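Local coordinates for protein D-mandelate dehydrogenase (Rhodotorula graminis, PDB 2W2K) that probably uses a nicotinamide cofactor to interconvert D-mandelate and its 2-oxo acid, as a member of the D-isomer specific 2-hydroxyacid dehydrogenase family, at residues S21-Q24 and Q25-V29. Residues are numbered along the deposited sequence; the frame is centred on the assembly and turned at random.
Sequences SDFQ and QKFEV
Lys26 N donates to Asp22 O (3.1 Å, nearly straight at 166°) and Phe27 N to Phe23 O (3.0 Å), the last turn of the helix before Phe27 leaves helical geometry and the chain enters strand 28-31. One turn apart on the helix, Asp22 and Lys26 form a salt bridge: Lys26 NZ meets the syn lone pair of Asp22 OD2 at 2.9 Å. The lysine chain, extended beyond CG, reaches the carboxylate with its end, while Asp22 OD1 accepts a hydrogen bond from a water, which itself accepts one from Gln25 NE2. Lys26 NZ is also paired with Asp325 of helix 310-330, so its charge is probably shared between two acids. Phe23 and Phe27 are buried, where apolar rings fill space without needing polar partners. The Phe27 ring approaches one face of Phe23 obliquely, planes at 44°, with Phe27 CD2 3.6 Å above the plane of the Phe23 ring, over its centre. CG of Phe23 stands anti to the backbone N (chi1 -163°), which carries the ring toward the chain beyond the helix; there the branched Val29 brings CG2 to its edge, 4.0 Å from Phe23 CD2. With an alanine at Phe23, the Phe27 ring would probably lose the face it rests on, and Val29 CG2 its aromatic edge. Within the beta-alpha-beta unit of strand 5-8, helix 17-26 and strand 28-31, both phenylalanines pack on Val6 and on helix 310-330, while Val29 meets Leu8 of the adjacent parallel strand.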
loop_
_atom_site.group_PDB
_atom_site.type_symbol
_atom_site.label_atom_id
_atom_site.label_comp_id
_atom_site.label_asym_id
_atom_site.label_seq_id
_atom_site.Cartn_x
_atom_site.Cartn_y
_atom_site.Cartn_z
ATOM N N SER B 21 -6.828 -6.327 35.797
ATOM C CA SER B 21 -6.777 -6.762 37.208
ATOM C C SER B 21 -7.140 -5.620 38.164
ATOM O O SER B 21 -7.899 -5.833 39.124
ATOM C CB SER B 21 -5.400 -7.373 37.557
ATOM O OG SER B 21 -5.217 -8.588 36.839
ATOM N N ASP B 22 -6.615 -4.416 37.893
ATOM C CA ASP B 22 -6.985 -3.171 38.618
ATOM C C ASP B 22 -8.500 -2.900 38.580
ATOM O O ASP B 22 -9.132 -2.562 39.612
ATOM C CB ASP B 22 -6.181 -1.967 38.057
ATOM C CG ASP B 22 -6.466 -0.664 38.783
ATOM O OD1 ASP B 22 -6.068 -0.526 39.968
ATOM O OD2 ASP B 22 -7.062 0.256 38.161
ATOM N N PHE B 23 -9.076 -3.064 37.393
ATOM C CA PHE B 23 -10.524 -2.828 37.147
ATOM C C PHE B 23 -11.357 -3.786 38.003
ATOM O O PHE B 23 -12.333 -3.367 38.630
ATOM C CB PHE B 23 -10.857 -2.986 35.637
ATOM C CG PHE B 23 -12.199 -2.367 35.218
ATOM C CD1 PHE B 23 -12.288 -1.005 34.939
ATOM C CD2 PHE B 23 -13.360 -3.156 35.090
ATOM C CE1 PHE B 23 -13.498 -0.422 34.540
ATOM C CE2 PHE B 23 -14.612 -2.566 34.677
ATOM C CZ PHE B 23 -14.668 -1.196 34.420
ATOM N N GLN B 24 -10.949 -5.057 38.052
ATOM C CA GLN B 24 -11.699 -6.106 38.790
ATOM C C GLN B 24 -11.548 -5.961 40.318
ATOM O O GLN B 24 -12.339 -6.524 41.076
ATOM C CB GLN B 24 -11.263 -7.510 38.365
ATOM C CG GLN B 24 -11.699 -7.945 36.953
ATOM C CD GLN B 24 -11.058 -9.264 36.548
ATOM O OE1 GLN B 24 -11.663 -10.334 36.697
ATOM N NE2 GLN B 24 -9.828 -9.197 36.041
ATOM N N GLN B 25 -10.550 -5.190 40.759
ATOM C CA GLN B 25 -10.393 -4.875 42.198
ATOM C C GLN B 25 -11.341 -3.727 42.596
ATOM O O GLN B 25 -12.045 -3.802 43.611
ATOM C CB GLN B 25 -8.910 -4.529 42.508
ATOM C CG GLN B 25 -8.547 -4.386 44.027
ATOM C CD GLN B 25 -9.151 -3.157 44.712
ATOM O OE1 GLN B 25 -9.768 -3.280 45.782
ATOM N NE2 GLN B 25 -8.958 -1.963 44.117
ATOM N N LYS B 26 -11.359 -2.669 41.787
ATOM C CA LYS B 26 -12.221 -1.491 42.020
ATOM C C LYS B 26 -13.740 -1.751 41.847
ATOM O O LYS B 26 -14.573 -1.116 42.529
ATOM C CB LYS B 26 -11.778 -0.325 41.096
ATOM C CG LYS B 26 -10.376 0.239 41.389
ATOM C CD LYS B 26 -9.875 1.150 40.248
ATOM C CE LYS B 26 -8.620 1.940 40.663
ATOM N NZ LYS B 26 -7.975 2.628 39.473
ATOM N N PHE B 27 -14.092 -2.665 40.941
ATOM C CA PHE B 27 -15.500 -2.902 40.508
ATOM C C PHE B 27 -15.884 -4.392 40.591
ATOM O O PHE B 27 -15.062 -5.259 40.266
ATOM C CB PHE B 27 -15.659 -2.482 39.031
ATOM C CG PHE B 27 -15.534 -0.990 38.778
ATOM C CD1 PHE B 27 -16.513 -0.102 39.239
ATOM C CD2 PHE B 27 -14.441 -0.473 38.057
ATOM C CE1 PHE B 27 -16.402 1.296 39.010
ATOM C CE2 PHE B 27 -14.332 0.922 37.808
ATOM C CZ PHE B 27 -15.322 1.799 38.291
ATOM N N GLU B 28 -17.115 -4.704 41.018
ATOM C CA GLU B 28 -17.640 -6.086 40.895
ATOM C C GLU B 28 -18.093 -6.326 39.443
ATOM O O GLU B 28 -19.108 -5.763 39.012
ATOM C CB GLU B 28 -18.814 -6.338 41.872
ATOM C CG GLU B 28 -19.420 -7.751 41.752
ATOM C CD GLU B 28 -20.725 -7.915 42.533
ATOM O OE1 GLU B 28 -21.130 -6.968 43.236
ATOM O OE2 GLU B 28 -21.366 -8.982 42.395
ATOM N N VAL B 29 -17.343 -7.150 38.696
ATOM C CA VAL B 29 -17.634 -7.419 37.261
ATOM C C VAL B 29 -18.501 -8.664 37.110
ATOM O O VAL B 29 -18.137 -9.758 37.595
ATOM C CB VAL B 29 -16.314 -7.548 36.410
ATOM C CG1 VAL B 29 -16.636 -7.882 34.906
ATOM C CG2 VAL B 29 -15.550 -6.231 36.448
HETATM O O HOH W 1 -6.711 -1.592 42.398
#